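Local coordinates for ABC transporter, periplasmic solute-binding protein (Rhizobium meliloti, PDB 4WED), which probably captures peptides or nickel-containing solutes in the periplasm and delivers them to an ABC importer, as relatives in its family do, at residues Leu275-Asn280 / Tyr415-Phe420; Leu366-Ser371 / Ile394-Arg399; Val434-Ser439 / Gly447-Asp452. One frame throughout, in Å; residues are numbered along the deposited sequence.

Contact 1 (Leu275-Asn280 / Tyr415-Phe420); sequences LVMAFN and YDLGFF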
ATOM      1  N   LEU A 275       3.125  -8.992  -5.366  1.00 52.14           N
ATOM      2  CA  LEU A 275       3.086  -9.415  -6.758  1.00 56.45           C
ATOM      3  C   LEU A 275       2.532 -10.791  -6.785  1.00 52.12           C
ATOM      4  O   LEU A 275       3.105 -11.677  -6.195  1.00 54.81           O
ATOM      5  CB  LEU A 275       4.477  -9.444  -7.382  1.00 57.39           C
ATOM      6  CG  LEU A 275       4.528  -9.954  -8.818  1.00 59.40           C
ATOM      7  CD1 LEU A 275       4.060  -8.898  -9.782  1.00 60.49           C
ATOM      8  CD2 LEU A 275       5.951 -10.321  -9.153  1.00 64.50           C
ATOM      9  N   VAL A 276       1.452 -10.968  -7.513  1.00 52.51           N
ATOM     10  CA  VAL A 276       0.677 -12.201  -7.458  1.00 55.26           C
ATOM     11  C   VAL A 276       0.529 -12.660  -8.873  1.00 59.10           C
ATOM     12  O   VAL A 276       0.255 -11.859  -9.759  1.00 63.15           O
ATOM     13  CB  VAL A 276      -0.737 -11.955  -6.876  1.00 52.11           C
ATOM     14  CG1 VAL A 276      -1.499 -13.257  -6.727  1.00 53.80           C
ATOM     15  CG2 VAL A 276      -0.636 -11.285  -5.523  1.00 50.02           C
HETATM   16  N   MSE A 277       0.710 -13.942  -9.101  1.00 62.13           N
HETATM   17  CA  MSE A 277       0.383 -14.467 -10.387  1.00 67.91           C
HETATM   18  C   MSE A 277      -1.033 -15.008 -10.355  1.00 69.20           C
HETATM   19  O   MSE A 277      -1.465 -15.642  -9.389  1.00 63.59           O
HETATM   20  CB  MSE A 277       1.358 -15.529 -10.761  1.00 73.48           C
HETATM   21  CG  MSE A 277       1.147 -15.808 -12.236  1.00 82.76           C
HETATM   22 SE   MSE A 277       2.542 -17.084 -12.783  1.00103.42          SE
HETATM   23  CE  MSE A 277       1.977 -18.652 -11.717  1.00 97.19           C
ATOM     24  N   ALA A 278      -1.740 -14.732 -11.443  1.00 57.90           N
ATOM     25  CA  ALA A 278      -3.116 -15.080 -11.637  1.00 58.63           C
ATOM     26  C   ALA A 278      -3.247 -16.210 -12.643  1.00 60.57           C
ATOM     27  O   ALA A 278      -2.423 -16.361 -13.550  1.00 61.16           O
ATOM     28  CB  ALA A 278      -3.871 -13.872 -12.166  1.00 60.38           C
ATOM     29  N   PHE A 279      -4.320 -16.976 -12.485  1.00 60.98           N
ATOM     30  CA  PHE A 279      -4.598 -18.140 -13.302  1.00 62.74           C
ATOM     31  C   PHE A 279      -5.857 -17.850 -14.047  1.00 63.99           C
ATOM     32  O   PHE A 279      -6.778 -17.295 -13.467  1.00 67.36           O
ATOM     33  CB  PHE A 279      -4.880 -19.362 -12.398  1.00 60.82           C
ATOM     34  CG  PHE A 279      -3.672 -19.865 -11.649  1.00 57.04           C
ATOM     35  CD1 PHE A 279      -2.596 -20.406 -12.339  1.00 56.55           C
ATOM     36  CD2 PHE A 279      -3.627 -19.829 -10.260  1.00 59.84           C
ATOM     37  CE1 PHE A 279      -1.490 -20.890 -11.652  1.00 58.38           C
ATOM     38  CE2 PHE A 279      -2.518 -20.283  -9.568  1.00 62.58           C
ATOM     39  CZ  PHE A 279      -1.436 -20.824 -10.277  1.00 58.53           C
ATOM     40  N   ASN A 280      -5.943 -18.273 -15.297  1.00 64.48           N
ATOM     41  CA  ASN A 280      -7.206 -18.148 -16.005  1.00 65.04           C
ATOM     42  C   ASN A 280      -7.750 -19.460 -16.537  1.00 65.05           C
ATOM     43  O   ASN A 280      -7.558 -19.786 -17.722  1.00 67.74           O
ATOM     44  CB  ASN A 280      -7.080 -17.186 -17.141  1.00 67.03           C
ATOM     45  CG  ASN A 280      -8.410 -16.917 -17.775  1.00 70.12           C
ATOM     46  OD1 ASN A 280      -9.449 -17.371 -17.289  1.00 74.81           O
ATOM     47  ND2 ASN A 280      -8.392 -16.201 -18.856  1.00 71.19           N
ATOM     48  N   TYR A 415      -5.404 -14.244 -21.675  1.00 83.70           N
ATOM     49  CA  TYR A 415      -4.158 -14.729 -21.049  1.00 76.93           C
ATOM     50  C   TYR A 415      -4.429 -16.004 -20.245  1.00 73.52           C
ATOM     51  O   TYR A 415      -5.515 -16.161 -19.692  1.00 72.81           O
ATOM     52  CB  TYR A 415      -3.557 -13.689 -20.113  1.00 71.88           C
ATOM     53  CG  TYR A 415      -4.377 -13.375 -18.878  1.00 69.88           C
ATOM     54  CD1 TYR A 415      -5.356 -12.357 -18.883  1.00 70.32           C
ATOM     55  CD2 TYR A 415      -4.157 -14.067 -17.683  1.00 68.45           C
ATOM     56  CE1 TYR A 415      -6.081 -12.055 -17.739  1.00 67.97           C
ATOM     57  CE2 TYR A 415      -4.881 -13.781 -16.537  1.00 66.03           C
ATOM     58  CZ  TYR A 415      -5.835 -12.786 -16.565  1.00 66.54           C
ATOM     59  OH  TYR A 415      -6.536 -12.551 -15.419  1.00 66.25           O
ATOM     60  N   ASP A 416      -3.457 -16.913 -20.196  1.00 70.71           N
ATOM     61  CA  ASP A 416      -3.559 -18.083 -19.309  1.00 69.69           C
ATOM     62  C   ASP A 416      -3.060 -17.744 -17.912  1.00 65.51           C
ATOM     63  O   ASP A 416      -3.664 -18.136 -16.945  1.00 63.45           O
ATOM     64  CB  ASP A 416      -2.771 -19.264 -19.852  1.00 70.30           C
ATOM     65  CG  ASP A 416      -3.221 -19.671 -21.219  1.00 74.13           C
ATOM     66  OD1 ASP A 416      -4.365 -19.342 -21.538  1.00 74.80           O
ATOM     67  OD2 ASP A 416      -2.436 -20.317 -21.972  1.00 75.90           O
ATOM     68  N   LEU A 417      -1.917 -17.063 -17.864  1.00 65.55           N
ATOM     69  CA  LEU A 417      -1.282 -16.519 -16.657  1.00 63.19           C
ATOM     70  C   LEU A 417      -0.941 -15.042 -16.845  1.00 63.79           C
ATOM     71  O   LEU A 417      -0.583 -14.603 -17.951  1.00 65.79           O
ATOM     72  CB  LEU A 417       0.034 -17.229 -16.359  1.00 61.28           C
ATOM     73  CG  LEU A 417      -0.063 -18.737 -16.293  1.00 63.82           C
ATOM     74  CD1 LEU A 417       1.308 -19.395 -16.464  1.00 63.55           C
ATOM     75  CD2 LEU A 417      -0.734 -19.172 -14.984  1.00 63.28           C
ATOM     76  N   GLY A 418      -0.994 -14.295 -15.745  1.00 64.53           N
ATOM     77  CA  GLY A 418      -0.634 -12.870 -15.739  1.00 63.66           C
ATOM     78  C   GLY A 418      -0.332 -12.370 -14.345  1.00 61.84           C
ATOM     79  O   GLY A 418      -0.563 -13.064 -13.367  1.00 60.23           O
ATOM     80  N   PHE A 419       0.163 -11.141 -14.268  1.00 63.45           N
ATOM     81  CA  PHE A 419       0.617 -10.558 -13.019  1.00 62.02           C
ATOM     82  C   PHE A 419      -0.238  -9.431 -12.517  1.00 62.77           C
ATOM     83  O   PHE A 419      -0.575  -8.504 -13.246  1.00 62.76           O
ATOM     84  CB  PHE A 419       2.019 -10.015 -13.159  1.00 62.91           C
ATOM     85  CG  PHE A 419       3.041 -11.054 -13.516  1.00 63.05           C
ATOM     86  CD1 PHE A 419       3.004 -12.315 -12.933  1.00 64.94           C
ATOM     87  CD2 PHE A 419       4.061 -10.749 -14.376  1.00 62.06           C
ATOM     88  CE1 PHE A 419       3.967 -13.272 -13.250  1.00 64.81           C
ATOM     89  CE2 PHE A 419       5.018 -11.701 -14.712  1.00 66.93           C
ATOM     90  CZ  PHE A 419       4.973 -12.958 -14.135  1.00 66.97           C
ATOM     91  N   PHE A 420      -0.517  -9.489 -11.228  1.00 60.31           N
ATOM     92  CA  PHE A 420      -1.184  -8.424 -10.561  1.00 58.95           C
ATOM     93  C   PHE A 420      -0.338  -7.998  -9.406  1.00 58.64           C
ATOM     94  O   PHE A 420       0.482  -8.761  -8.880  1.00 64.98           O
ATOM     95  CB  PHE A 420      -2.506  -8.922 -10.015  1.00 62.78           C
ATOM     96  CG  PHE A 420      -3.509  -9.209 -11.072  1.00 66.37           C
ATOM     97  CD1 PHE A 420      -3.411 -10.350 -11.838  1.00 68.51           C
ATOM     98  CD2 PHE A 420      -4.567  -8.346 -11.294  1.00 69.37           C
ATOM     99  CE1 PHE A 420      -4.345 -10.620 -12.823  1.00 71.92           C
ATOM    100  CE2 PHE A 420      -5.505  -8.611 -12.288  1.00 70.78           C
ATOM    101  CZ  PHE A 420      -5.391  -9.747 -13.054  1.00 71.77           C
TER

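Contact 2 (Leu366-Ser371 / Ile394-Arg399); sequences LELVVS and IDLVIR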
ATOM      1  N   LEU A 366       1.194 -23.015 -21.570  1.00 67.02           N
ATOM      2  CA  LEU A 366       0.522 -21.871 -20.945  1.00 65.15           C
ATOM      3  C   LEU A 366       1.146 -20.573 -21.403  1.00 67.08           C
ATOM      4  O   LEU A 366       2.357 -20.496 -21.594  1.00 68.21           O
ATOM      5  CB  LEU A 366       0.611 -21.973 -19.443  1.00 64.38           C
ATOM      6  CG  LEU A 366      -0.202 -23.147 -18.897  1.00 64.14           C
ATOM      7  CD1 LEU A 366       0.246 -23.472 -17.486  1.00 63.42           C
ATOM      8  CD2 LEU A 366      -1.706 -22.867 -18.968  1.00 64.46           C
ATOM      9  N   GLU A 367       0.303 -19.564 -21.607  1.00 72.76           N
ATOM     10  CA  GLU A 367       0.740 -18.270 -22.083  1.00 72.83           C
ATOM     11  C   GLU A 367       0.781 -17.265 -20.947  1.00 69.23           C
ATOM     12  O   GLU A 367      -0.227 -16.892 -20.400  1.00 69.40           O
ATOM     13  CB  GLU A 367      -0.149 -17.775 -23.213  1.00 79.73           C
ATOM     14  CG  GLU A 367       0.369 -16.472 -23.817  1.00 90.98           C
ATOM     15  CD  GLU A 367      -0.607 -15.781 -24.757  1.00100.09           C
ATOM     16  OE1 GLU A 367      -1.543 -15.113 -24.264  1.00107.23           O
ATOM     17  OE2 GLU A 367      -0.415 -15.874 -25.993  1.00110.17           O
ATOM     18  N   LEU A 368       1.977 -16.818 -20.617  1.00 65.36           N
ATOM     19  CA  LEU A 368       2.171 -15.763 -19.658  1.00 66.17           C
ATOM     20  C   LEU A 368       2.233 -14.409 -20.385  1.00 70.75           C
ATOM     21  O   LEU A 368       3.159 -14.137 -21.175  1.00 63.35           O
ATOM     22  CB  LEU A 368       3.460 -16.019 -18.888  1.00 67.78           C
ATOM     23  CG  LEU A 368       3.859 -14.946 -17.874  1.00 70.97           C
ATOM     24  CD1 LEU A 368       2.685 -14.433 -17.043  1.00 73.49           C
ATOM     25  CD2 LEU A 368       4.955 -15.512 -16.988  1.00 70.59           C
ATOM     26  N   VAL A 369       1.229 -13.574 -20.114  1.00 71.30           N
ATOM     27  CA  VAL A 369       1.152 -12.269 -20.712  1.00 75.27           C
ATOM     28  C   VAL A 369       1.793 -11.270 -19.766  1.00 76.85           C
ATOM     29  O   VAL A 369       1.519 -11.286 -18.570  1.00 76.43           O
ATOM     30  CB  VAL A 369      -0.294 -11.868 -21.078  1.00 82.13           C
ATOM     31  CG1 VAL A 369      -0.323 -10.504 -21.784  1.00 82.01           C
ATOM     32  CG2 VAL A 369      -0.913 -12.915 -21.997  1.00 82.42           C
ATOM     33  N   VAL A 370       2.678 -10.427 -20.308  1.00 78.73           N
ATOM     34  CA  VAL A 370       3.379  -9.432 -19.502  1.00 82.67           C
ATOM     35  C   VAL A 370       3.490  -8.094 -20.236  1.00 89.68           C
ATOM     36  O   VAL A 370       3.497  -8.051 -21.469  1.00 92.63           O
ATOM     37  CB  VAL A 370       4.795  -9.897 -19.134  1.00 82.48           C
ATOM     38  CG1 VAL A 370       4.750 -11.125 -18.235  1.00 81.15           C
ATOM     39  CG2 VAL A 370       5.624 -10.157 -20.387  1.00 83.46           C
ATOM     40  N   SER A 371       3.569  -7.010 -19.464  1.00 94.74           N
ATOM     41  CA  SER A 371       3.905  -5.682 -19.994  1.00 97.41           C
ATOM     42  C   SER A 371       4.985  -5.043 -19.143  1.00 97.44           C
ATOM     43  O   SER A 371       4.708  -4.669 -18.004  1.00 91.91           O
ATOM     44  CB  SER A 371       2.686  -4.755 -20.025  1.00 99.19           C
ATOM     45  OG  SER A 371       3.045  -3.519 -20.623  1.00100.17           O
ATOM     46  N   ILE A 394       6.321 -28.004 -18.084  1.00 57.47           N
ATOM     47  CA  ILE A 394       5.363 -27.060 -18.618  1.00 58.71           C
ATOM     48  C   ILE A 394       6.054 -26.152 -19.613  1.00 59.90           C
ATOM     49  O   ILE A 394       7.150 -25.672 -19.346  1.00 60.94           O
ATOM     50  CB  ILE A 394       4.768 -26.204 -17.480  1.00 65.47           C
ATOM     51  CG1 ILE A 394       3.722 -27.047 -16.725  1.00 66.69           C
ATOM     52  CG2 ILE A 394       4.177 -24.906 -18.042  1.00 60.40           C
ATOM     53  CD1 ILE A 394       3.567 -26.718 -15.272  1.00 67.21           C
ATOM     54  N   ASP A 395       5.404 -25.928 -20.751  1.00 63.19           N
ATOM     55  CA  ASP A 395       5.919 -25.095 -21.858  1.00 67.10           C
ATOM     56  C   ASP A 395       5.328 -23.680 -21.745  1.00 67.51           C
ATOM     57  O   ASP A 395       4.191 -23.417 -22.153  1.00 68.80           O
ATOM     58  CB  ASP A 395       5.577 -25.740 -23.222  1.00 71.81           C
ATOM     59  CG  ASP A 395       5.991 -24.862 -24.437  1.00 80.60           C
ATOM     60  OD1 ASP A 395       7.067 -24.233 -24.419  1.00 81.35           O
ATOM     61  OD2 ASP A 395       5.220 -24.813 -25.419  1.00 86.24           O
ATOM     62  N   LEU A 396       6.097 -22.779 -21.162  1.00 67.54           N
ATOM     63  CA  LEU A 396       5.608 -21.434 -20.927  1.00 67.55           C
ATOM     64  C   LEU A 396       5.930 -20.524 -22.132  1.00 69.60           C
ATOM     65  O   LEU A 396       7.098 -20.248 -22.462  1.00 69.61           O
ATOM     66  CB  LEU A 396       6.193 -20.874 -19.627  1.00 66.33           C
ATOM     67  CG  LEU A 396       5.502 -19.606 -19.080  1.00 72.08           C
ATOM     68  CD1 LEU A 396       4.396 -19.910 -18.077  1.00 71.62           C
ATOM     69  CD2 LEU A 396       6.476 -18.677 -18.412  1.00 78.15           C
ATOM     70  N   VAL A 397       4.896 -20.093 -22.827  1.00 69.55           N
ATOM     71  CA  VAL A 397       5.094 -19.084 -23.857  1.00 72.62           C
ATOM     72  C   VAL A 397       4.845 -17.667 -23.272  1.00 75.03           C
ATOM     73  O   VAL A 397       3.836 -17.416 -22.574  1.00 66.09           O
ATOM     74  CB  VAL A 397       4.254 -19.359 -25.152  1.00 80.67           C
ATOM     75  CG1 VAL A 397       4.365 -20.824 -25.592  1.00 78.32           C
ATOM     76  CG2 VAL A 397       2.795 -18.989 -24.982  1.00 85.08           C
ATOM     77  N   ILE A 398       5.765 -16.744 -23.579  1.00 74.52           N
ATOM     78  CA  ILE A 398       5.654 -15.365 -23.126  1.00 75.97           C
ATOM     79  C   ILE A 398       5.188 -14.449 -24.253  1.00 74.96           C
ATOM     80  O   ILE A 398       5.751 -14.443 -25.338  1.00 77.29           O
ATOM     81  CB  ILE A 398       6.998 -14.857 -22.589  1.00 77.56           C
ATOM     82  CG1 ILE A 398       7.517 -15.838 -21.531  1.00 74.59           C
ATOM     83  CG2 ILE A 398       6.856 -13.441 -22.031  1.00 74.64           C
ATOM     84  CD1 ILE A 398       8.964 -15.630 -21.141  1.00 75.69           C
ATOM     85  N   ARG A 399       4.146 -13.685 -23.973  1.00 77.14           N
ATOM     86  CA  ARG A 399       3.696 -12.611 -24.839  1.00 82.06           C
ATOM     87  C   ARG A 399       3.917 -11.276 -24.073  1.00 84.11           C
ATOM     88  O   ARG A 399       3.197 -10.950 -23.105  1.00 78.96           O
ATOM     89  CB  ARG A 399       2.236 -12.852 -25.249  1.00 87.96           C
ATOM     90  CG  ARG A 399       1.706 -11.916 -26.329  1.00 95.14           C
ATOM     91  CD  ARG A 399       0.375 -12.408 -26.881  1.00101.93           C
ATOM     92  NE  ARG A 399      -0.724 -12.239 -25.924  1.00108.83           N
ATOM     93  CZ  ARG A 399      -1.963 -12.697 -26.105  1.00112.78           C
ATOM     94  NH1 ARG A 399      -2.279 -13.367 -27.212  1.00119.75           N
ATOM     95  NH2 ARG A 399      -2.891 -12.496 -25.178  1.00106.89           N
TER

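Contact 3 (Val434-Ser439 / Gly447-Asp452); sequences VALCLS and GKLVTD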
ATOM      1  N   VAL A 434     -11.800  -6.959  -2.699  1.00 53.27           N
ATOM      2  CA  VAL A 434     -13.003  -6.586  -3.358  1.00 57.78           C
ATOM      3  C   VAL A 434     -12.724  -6.304  -4.830  1.00 60.63           C
ATOM      4  O   VAL A 434     -13.406  -6.844  -5.707  1.00 63.45           O
ATOM      5  CB  VAL A 434     -13.623  -5.356  -2.672  1.00 61.60           C
ATOM      6  CG1 VAL A 434     -14.671  -4.699  -3.558  1.00 61.02           C
ATOM      7  CG2 VAL A 434     -14.255  -5.768  -1.331  1.00 63.03           C
ATOM      8  N   ALA A 435     -11.730  -5.454  -5.103  1.00 58.66           N
ATOM      9  CA  ALA A 435     -11.499  -4.995  -6.458  1.00 59.72           C
ATOM     10  C   ALA A 435     -11.017  -6.122  -7.374  1.00 64.25           C
ATOM     11  O   ALA A 435     -11.381  -6.147  -8.554  1.00 64.55           O
ATOM     12  CB  ALA A 435     -10.509  -3.859  -6.470  1.00 59.53           C
ATOM     13  N   LEU A 436     -10.226  -7.056  -6.834  1.00 61.97           N
ATOM     14  CA  LEU A 436      -9.583  -8.058  -7.662  1.00 66.68           C
ATOM     15  C   LEU A 436     -10.213  -9.443  -7.548  1.00 67.01           C
ATOM     16  O   LEU A 436      -9.882 -10.330  -8.326  1.00 65.56           O
ATOM     17  CB  LEU A 436      -8.098  -8.179  -7.302  1.00 65.65           C
ATOM     18  CG  LEU A 436      -7.238  -6.910  -7.424  1.00 68.32           C
ATOM     19  CD1 LEU A 436      -5.796  -7.258  -7.035  1.00 71.30           C
ATOM     20  CD2 LEU A 436      -7.257  -6.302  -8.820  1.00 65.97           C
ATOM     21  N   CYS A 437     -11.082  -9.637  -6.570  1.00 65.32           N
ATOM     22  CA  CYS A 437     -11.598 -10.960  -6.312  1.00 65.43           C
ATOM     23  C   CYS A 437     -13.116 -11.086  -6.262  1.00 66.40           C
ATOM     24  O   CYS A 437     -13.623 -12.167  -6.503  1.00 73.06           O
ATOM     25  CB  CYS A 437     -10.998 -11.504  -5.035  1.00 65.05           C
ATOM     26  SG  CYS A 437      -9.210 -11.722  -5.129  1.00 67.31           S
ATOM     27  N   LEU A 438     -13.852 -10.023  -5.966  1.00 64.79           N
ATOM     28  CA  LEU A 438     -15.307 -10.120  -5.949  1.00 66.43           C
ATOM     29  C   LEU A 438     -15.873 -10.010  -7.384  1.00 70.35           C
ATOM     30  O   LEU A 438     -15.704  -8.972  -8.034  1.00 68.47           O
ATOM     31  CB  LEU A 438     -15.902  -9.031  -5.032  1.00 66.24           C
ATOM     32  CG  LEU A 438     -17.445  -9.023  -4.711  1.00 65.45           C
ATOM     33  CD1 LEU A 438     -17.897 -10.063  -3.702  1.00 64.38           C
ATOM     34  CD2 LEU A 438     -17.855  -7.675  -4.172  1.00 64.60           C
ATOM     35  N   SER A 439     -16.534 -11.066  -7.875  1.00 73.80           N
ATOM     36  CA  SER A 439     -17.210 -11.023  -9.203  1.00 78.57           C
ATOM     37  C   SER A 439     -18.053  -9.782  -9.435  1.00 79.47           C
ATOM     38  O   SER A 439     -17.933  -9.151 -10.470  1.00 82.77           O
ATOM     39  CB  SER A 439     -18.141 -12.220  -9.433  1.00 81.50           C
ATOM     40  OG  SER A 439     -17.417 -13.351  -9.854  1.00 89.10           O
ATOM     41  N   GLY A 447      -9.390  -5.363 -13.921  1.00 91.73           N
ATOM     42  CA  GLY A 447      -9.022  -6.787 -14.138  1.00 85.13           C
ATOM     43  C   GLY A 447      -9.318  -7.645 -12.885  1.00 78.57           C
ATOM     44  O   GLY A 447      -9.463  -7.114 -11.786  1.00 77.63           O
ATOM     45  N   LYS A 448      -9.409  -8.965 -13.032  1.00 73.97           N
ATOM     46  CA  LYS A 448      -9.665  -9.880 -11.886  1.00 69.32           C
ATOM     47  C   LYS A 448      -8.630 -10.984 -11.709  1.00 67.42           C
ATOM     48  O   LYS A 448      -8.319 -11.746 -12.630  1.00 68.33           O
ATOM     49  CB  LYS A 448     -11.019 -10.567 -12.044  1.00 71.75           C
ATOM     50  CG  LYS A 448     -12.209  -9.624 -12.073  1.00 74.13           C
ATOM     51  CD  LYS A 448     -12.539  -9.231 -10.646  1.00 75.44           C
ATOM     52  CE  LYS A 448     -13.417  -8.001 -10.566  1.00 78.81           C
ATOM     53  NZ  LYS A 448     -13.767  -7.765  -9.135  1.00 80.36           N
ATOM     54  N   LEU A 449      -8.129 -11.078 -10.495  1.00 66.32           N
ATOM     55  CA  LEU A 449      -7.326 -12.228 -10.034  1.00 67.76           C
ATOM     56  C   LEU A 449      -8.086 -13.555 -10.092  1.00 69.02           C
ATOM     57  O   LEU A 449      -7.611 -14.549 -10.650  1.00 74.20           O
ATOM     58  CB  LEU A 449      -6.892 -11.983  -8.589  1.00 63.18           C
ATOM     59  CG  LEU A 449      -5.476 -12.299  -8.135  1.00 63.71           C
ATOM     60  CD1 LEU A 449      -4.410 -11.844  -9.102  1.00 65.95           C
ATOM     61  CD2 LEU A 449      -5.278 -11.645  -6.768  1.00 61.76           C
ATOM     62  N   VAL A 450      -9.272 -13.562  -9.524  1.00 70.09           N
ATOM     63  CA  VAL A 450     -10.036 -14.780  -9.439  1.00 77.52           C
ATOM     64  C   VAL A 450     -11.525 -14.461  -9.280  1.00 78.80           C
ATOM     65  O   VAL A 450     -11.894 -13.614  -8.481  1.00 78.61           O
ATOM     66  CB  VAL A 450      -9.505 -15.632  -8.267  1.00 74.90           C
ATOM     67  CG1 VAL A 450      -9.393 -14.802  -6.996  1.00 73.21           C
ATOM     68  CG2 VAL A 450     -10.388 -16.846  -8.041  1.00 80.51           C
ATOM     69  N   THR A 451     -12.370 -15.118 -10.060  1.00 82.03           N
ATOM     70  CA  THR A 451     -13.814 -14.862  -9.991  1.00 86.15           C
ATOM     71  C   THR A 451     -14.586 -16.155  -9.847  1.00 88.95           C
ATOM     72  O   THR A 451     -14.733 -16.903 -10.813  1.00 94.57           O
ATOM     73  CB  THR A 451     -14.335 -14.107 -11.234  1.00 88.60           C
ATOM     74  OG1 THR A 451     -13.830 -14.716 -12.438  1.00 87.49           O
ATOM     75  CG2 THR A 451     -13.912 -12.640 -11.162  1.00 88.85           C
ATOM     76  N   ASP A 452     -15.049 -16.427  -8.633  1.00 86.57           N
ATOM     77  CA  ASP A 452     -15.961 -17.545  -8.395  1.00 83.93           C
ATOM     78  C   ASP A 452     -17.199 -17.017  -7.656  1.00 80.54           C
ATOM     79  O   ASP A 452     -17.220 -16.898  -6.425  1.00 74.89           O
ATOM     80  CB  ASP A 452     -15.266 -18.662  -7.626  1.00 82.73           C
ATOM     81  CG  ASP A 452     -15.992 -20.000  -7.740  1.00 88.96           C
ATOM     82  OD1 ASP A 452     -17.155 -20.077  -8.204  1.00 96.13           O
ATOM     83  OD2 ASP A 452     -15.389 -21.005  -7.344  1.00 90.07           O
TER
HETATM   84  O   HOH W   1     -15.166 -14.273  -7.000  1.00 72.05           O

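Contact 1 (Leu275-Asn280 / Tyr415-Phe420)
Val276 pairs with Phe420 and Ala278 with Gly418 as the hydrogen-bonded pairs of an antiparallel ladder, while Met277-Phe419 and Phe279-Leu417 are its non-hydrogen-bonded pairs. Strand axes 275-279 and 417-420 approach to 4.6 Å, their directions 149° apart, so the ladder is twisted. At the first rung Val276 N reaches Phe420 O at 2.8 Å, and Phe420 N returns an almost straight bond to Val276 O. Next, Ala278 N binds Gly418 O firmly, but the reverse bond, Gly418 N to Ala278 O, is weak at 3.3 Å. Past the strand end Asn280 takes over: its backbone N donates to Asp416 O, and its ND2 donates to Tyr415 O at 3.0 Å with the acceptor in the amide plane. CG stands anti to the backbone N (chi1 -173°), which carries the amide to that carbonyl.

On the face shared by Ala278 and Phe420, Ala278 CB meets Phe420 CE1 obliquely at 3.4 Å. Small residues suit this place: a CB on Gly418 would crowd the Tyr415 ring. On the other face Leu417 lies beside Phe279, its CD2 3.5 Å from Phe279 CD1. Met277, present as selenomethionine, crosses Phe419, with CG 3.9 Å from Phe419 CE1 and SE 5.4 Å from the ring centroid in an oblique Met-aromatic contact. Leu491 of the neighbouring strand 488-500 continues this apolar face, and Ile381 of helix 378-392 packs against Leu275 and Phe419.

The Asp416 carboxylate turns from the ladder to a salt bridge with Arg283 and a bond from Glu367 N. Polar exchange across the contact is thus left to main-chain groups and one asparagine amide, while mainly apolar side chains line the two faces, the chemistry of a sheet buried within a domain.

Contact 2 (Leu366-Ser371 / Ile394-Arg399)
Glu367 OE1 sits over the centre of one face of the Arg399 guanidinium, 3.0 Å above its plane, and Val369 CG2 approaches the same group obliquely, 3.8 Å from Arg399 NH2. These residues belong to the two parallel neighbours of a beta-alpha-beta unit, strands 362-370 and 395-400, joined through helix 378-392. The carboxylate and guanidinium planes are 57° apart, and no N-H points at the oxygen. This salt bridge, 3.1 Å from Glu367 OE1 to Arg399 NH2, therefore rests on charge alone. Arg399 gets there by a bend at its third torsion (chi3 72°), which folds the group back across Glu367. A leucine in place of Arg399 would probably leave the Glu367 carboxylate without its nearby positive charge and uncover the methyl of Val369, although Arg283 makes a long, weak ion pair with the same oxygen.

The strand axes cross at -30°, and five backbone bonds knit them together, among them Leu368 N to Val397 O at 2.8 Å.

The sheet is two-sided in character. Glu367, Val369, Val397 and Arg399 form a partly exposed face where charge is tolerated. Leu366, Leu368, Leu396 and Ile398 occupy the other, which packs partly on Ala382 of the crossover helix and partly on Leu417 and Phe419 of strand 417-421. Branched aliphatics suit this side: Leu368 CD2 meets Leu396 CD2 at 3.8 Å, and Val370 CG2 touches Ile398 CG2 at 3.9 Å. Back on the charged face, Val397 CG2 presses against the aliphatic root of the glutamate, 3.6 Å from Glu367 CB.

Contact 3 (Val434-Ser439 / Gly447-Asp452)
Lys448 makes the polar grip on residues 434-439, its ammonium lying among the carbonyls at the end of helix 430-437. NZ of Lys448 donates to Ala435 O at 2.9 Å from well above the carbonyl plane, and Phe441 O is a further acceptor. Leu438 O lies only 2.5 Å from Lys448 NZ, too short to be relied on. A bend at the second torsion (chi2 -80°) brings the chain over Leu436 O, and a long chain ending in a positive charge suits a spot ringed by carbonyl oxygens.

The two backbone bonds to Leu436 O, from Leu449 N and Val450 N, are both weak, the first strongly bent and the second long. A water bridges Cys437 O to Asp452 N. Gly447 has a positive phi (88°), where a side chain would strike the preceding carbonyl.

Apolar contacts complete the join: Cys437 SG lies 3.6 Å from Val450 CG1, and Leu436 CB is 4.2 Å from Leu449 CB. Separately, Thr451 CB rests in van der Waals contact with Ser439 OG at 3.5 Å.

The whole is typical of a helix C-terminus, whose last carbonyls find donors in the returning loop.

Overall arrangement
From the N terminus, strand 274-279 comes first, and its partner 417-421 arrives more than 130 residues later, so contact 1 closes a long loop. Within that loop lies contact 2, a far shorter closure around helix 378-392. The chain then runs from strand 417-421 into helix 430-437, and contact 3 closes a small turn-back in series after both. Contacts 1 and 2 adjoin: Leu417 O also takes a hydrogen bond from Val369 N, so the beta-alpha-beta unit is stitched to the sheet that includes strand 488-500. Contact 3 reaches contact 1 through Leu449, which packs on Phe420 and Ala278, but stays about 11 Å from contact 2 at nearest atoms.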